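Local coordinates for rhizobiales Sp. Pch2 (Marine metagenome, PDB 6PB3), which is a TRIP13-like AAA+ ATPase that probably remodels HORMA domain proteins and helps regulate bacterial cGAS-like enzymes in bacteriophage immunity, at residues 77-82 against 221-226. Sequence-based numbering, arbitrary orientation.
Sequences IVLAGD and ITFDRP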
ATOM      1  N   ILE A  77     -11.387  21.438 -21.060  1.00 51.15           N
ATOM      2  CA  ILE A  77     -10.452  22.029 -20.109  1.00 50.19           C
ATOM      3  C   ILE A  77     -10.601  21.302 -18.784  1.00 49.62           C
ATOM      4  O   ILE A  77     -11.717  21.152 -18.269  1.00 56.64           O
ATOM      5  CB  ILE A  77     -10.689  23.541 -19.930  1.00 48.03           C
ATOM      6  CG1 ILE A  77     -10.564  24.247 -21.276  1.00 46.64           C
ATOM      7  CG2 ILE A  77      -9.674  24.111 -18.934  1.00 44.52           C
ATOM      8  CD1 ILE A  77     -11.054  25.692 -21.281  1.00 44.96           C
ATOM      9  N   VAL A  78      -9.479  20.862 -18.227  1.00 49.68           N
ATOM     10  CA  VAL A  78      -9.456  20.116 -16.976  1.00 54.84           C
ATOM     11  C   VAL A  78      -8.947  21.038 -15.878  1.00 53.28           C
ATOM     12  O   VAL A  78      -7.891  21.663 -16.026  1.00 49.96           O
ATOM     13  CB  VAL A  78      -8.582  18.857 -17.103  1.00 51.39           C
ATOM     14  CG1 VAL A  78      -8.370  18.194 -15.731  1.00 49.20           C
ATOM     15  CG2 VAL A  78      -9.247  17.861 -18.036  1.00 46.04           C
ATOM     16  N   LEU A  79      -9.700  21.130 -14.784  1.00 52.52           N
ATOM     17  CA  LEU A  79      -9.261  21.797 -13.562  1.00 42.04           C
ATOM     18  C   LEU A  79      -8.929  20.718 -12.552  1.00 47.38           C
ATOM     19  O   LEU A  79      -9.818  19.967 -12.138  1.00 59.57           O
ATOM     20  CB  LEU A  79     -10.339  22.738 -13.008  1.00 50.12           C
ATOM     21  CG  LEU A  79     -10.978  23.776 -13.926  1.00 56.22           C
ATOM     22  CD1 LEU A  79     -11.836  24.759 -13.083  1.00 53.15           C
ATOM     23  CD2 LEU A  79      -9.934  24.527 -14.719  1.00 49.60           C
ATOM     24  N   ALA A  80      -7.657  20.640 -12.153  1.00 55.17           N
ATOM     25  CA  ALA A  80      -7.172  19.560 -11.302  1.00 55.55           C
ATOM     26  C   ALA A  80      -6.437  20.127 -10.095  1.00 51.52           C
ATOM     27  O   ALA A  80      -5.690  21.102 -10.224  1.00 52.82           O
ATOM     28  CB  ALA A  80      -6.219  18.636 -12.077  1.00 53.60           C
ATOM     29  N   GLY A  81      -6.627  19.521  -8.931  1.00 57.61           N
ATOM     30  CA  GLY A  81      -5.845  19.890  -7.769  1.00 64.25           C
ATOM     31  C   GLY A  81      -6.631  19.789  -6.474  1.00 72.51           C
ATOM     32  O   GLY A  81      -7.706  19.198  -6.416  1.00 58.22           O
ATOM     33  N   ASP A  82      -6.043  20.394  -5.438  1.00 62.30           N
ATOM     34  CA  ASP A  82      -6.508  20.268  -4.065  1.00 75.84           C
ATOM     35  C   ASP A  82      -7.990  20.593  -3.909  1.00 61.86           C
ATOM     36  O   ASP A  82      -8.515  21.537  -4.509  1.00 56.46           O
ATOM     37  CB  ASP A  82      -5.679  21.185  -3.155  1.00 76.02           C
ATOM     38  CG  ASP A  82      -4.186  20.856  -3.201  1.00 87.50           C
ATOM     39  OD1 ASP A  82      -3.846  19.690  -3.490  1.00 94.67           O
ATOM     40  OD2 ASP A  82      -3.355  21.759  -2.948  1.00 82.02           O
ATOM     41  N   ILE A 221      -5.326  22.944 -16.038  1.00 42.64           N
ATOM     42  CA  ILE A 221      -5.014  24.070 -15.157  1.00 44.78           C
ATOM     43  C   ILE A 221      -4.952  23.523 -13.749  1.00 51.57           C
ATOM     44  O   ILE A 221      -5.931  22.937 -13.261  1.00 53.31           O
ATOM     45  CB  ILE A 221      -6.057  25.193 -15.259  1.00 51.78           C
ATOM     46  CG1 ILE A 221      -6.090  25.783 -16.671  1.00 47.91           C
ATOM     47  CG2 ILE A 221      -5.789  26.324 -14.200  1.00 47.35           C
ATOM     48  CD1 ILE A 221      -7.295  26.743 -16.859  1.00 45.08           C
ATOM     49  N   THR A 222      -3.820  23.717 -13.086  1.00 50.13           N
ATOM     50  CA  THR A 222      -3.583  23.029 -11.832  1.00 54.76           C
ATOM     51  C   THR A 222      -3.735  23.975 -10.648  1.00 57.92           C
ATOM     52  O   THR A 222      -3.330  25.141 -10.707  1.00 55.88           O
ATOM     53  CB  THR A 222      -2.203  22.364 -11.828  1.00 59.27           C
ATOM     54  OG1 THR A 222      -1.185  23.335 -12.112  1.00 70.60           O
ATOM     55  CG2 THR A 222      -2.161  21.261 -12.908  1.00 53.51           C
ATOM     56  N   PHE A 223      -4.324  23.442  -9.576  1.00 52.46           N
ATOM     57  CA  PHE A 223      -4.584  24.125  -8.316  1.00 52.57           C
ATOM     58  C   PHE A 223      -3.801  23.359  -7.257  1.00 62.34           C
ATOM     59  O   PHE A 223      -4.292  22.404  -6.646  1.00 72.86           O
ATOM     60  CB  PHE A 223      -6.083  24.167  -7.993  1.00 59.91           C
ATOM     61  CG  PHE A 223      -6.907  24.871  -9.035  1.00 59.15           C
ATOM     62  CD1 PHE A 223      -7.083  24.314 -10.289  1.00 57.38           C
ATOM     63  CD2 PHE A 223      -7.496  26.098  -8.765  1.00 57.40           C
ATOM     64  CE1 PHE A 223      -7.822  24.971 -11.264  1.00 54.84           C
ATOM     65  CE2 PHE A 223      -8.247  26.758  -9.734  1.00 49.66           C
ATOM     66  CZ  PHE A 223      -8.418  26.192 -10.976  1.00 53.86           C
ATOM     67  N   ASP A 224      -2.573  23.762  -7.050  1.00 61.91           N
ATOM     68  CA  ASP A 224      -1.793  23.216  -5.964  1.00 64.32           C
ATOM     69  C   ASP A 224      -1.548  24.328  -4.964  1.00 77.00           C
ATOM     70  O   ASP A 224      -2.190  25.388  -5.013  1.00 62.50           O
ATOM     71  CB  ASP A 224      -0.500  22.577  -6.476  1.00 76.24           C
ATOM     72  CG  ASP A 224       0.095  23.317  -7.649  1.00 85.39           C
ATOM     73  OD1 ASP A 224       0.269  24.545  -7.542  1.00 80.65           O
ATOM     74  OD2 ASP A 224       0.403  22.662  -8.673  1.00 84.33           O
ATOM     75  N   ARG A 225      -0.629  24.077  -4.045  1.00 56.82           N
ATOM     76  CA  ARG A 225      -0.482  24.929  -2.879  1.00 56.95           C
ATOM     77  C   ARG A 225      -0.042  26.326  -3.310  1.00 61.57           C
ATOM     78  O   ARG A 225       0.871  26.455  -4.132  1.00 57.76           O
ATOM     79  CB  ARG A 225       0.509  24.275  -1.916  1.00 57.53           C
ATOM     80  CG  ARG A 225      -0.016  22.906  -1.443  1.00 66.55           C
ATOM     81  CD  ARG A 225       0.818  22.186  -0.382  1.00 69.31           C
ATOM     82  NE  ARG A 225       0.237  20.869  -0.108  1.00 68.83           N
ATOM     83  CZ  ARG A 225      -0.284  20.481   1.055  1.00 68.53           C
ATOM     84  NH1 ARG A 225      -0.276  21.291   2.106  1.00 61.29           N
ATOM     85  NH2 ARG A 225      -0.802  19.265   1.174  1.00 67.90           N
ATOM     86  N   PRO A 226      -0.688  27.384  -2.824  1.00 55.67           N
ATOM     87  CA  PRO A 226      -0.352  28.731  -3.296  1.00 52.50           C
ATOM     88  C   PRO A 226       1.090  29.081  -2.984  1.00 59.99           C
ATOM     89  O   PRO A 226       1.612  28.761  -1.908  1.00 59.41           O
ATOM     90  CB  PRO A 226      -1.330  29.631  -2.524  1.00 50.77           C
ATOM     91  CG  PRO A 226      -1.736  28.833  -1.357  1.00 56.66           C
ATOM     92  CD  PRO A 226      -1.780  27.414  -1.849  1.00 51.56           C
TER
HETATM   93  O   HOH W   1      -4.065  24.423  -2.560  1.00 53.52           O
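The Phe223 ring turns an edge to the neighbouring strand: Ala80 O lies in the ring plane, 3.5 Å from CD1, while Leu79 CB comes up obliquely, 3.8 Å from CE1. With CG anti to its own carbonyl carbon (chi1 -60°), the phenyl folds back beside Leu79. The strands themselves form a parallel beta ladder, in which Ala80 uses both its N and its O to bond residues two apart on the other strand: Ala80 N reaches Ile221 O, and Ala80 O takes Phe223 N at 2.8 Å. One step earlier, Val78 O receives Ile221 N. Beyond Gly81, whose backbone (phi 146°) would jam a beta carbon against the preceding carbonyl, Asp82 N extends the ladder to Phe223 O at 2.9 Å. A water then donates to Asp82 OD2 and, weakly, to Asp224 O. Leu79 and Ile221 lie side by side, Leu79 CD2 4.0 Å from Ile221 CB, and Ile77 CG2 meets Ile221 CD1. Ala80 and Thr222 point to the face opposite Leu79 and Ile221, and Thr222 OG1 is hydrogen-bonded to Arg274 NH2 of a second subunit. Gly81 probably opens the P-loop leading into helix 87-93, so this pairing carries a presumed nucleotide-binding loop, as in AAA+ ATPases. Strand 76-81 sits between strands 197-203 and 219-223, with helix 33-47 packing against Ile77, Ile221 and, through His35, the Phe223 ring, and helix 87-93 against Leu79 and, through Lys87 and Leu90, Phe223.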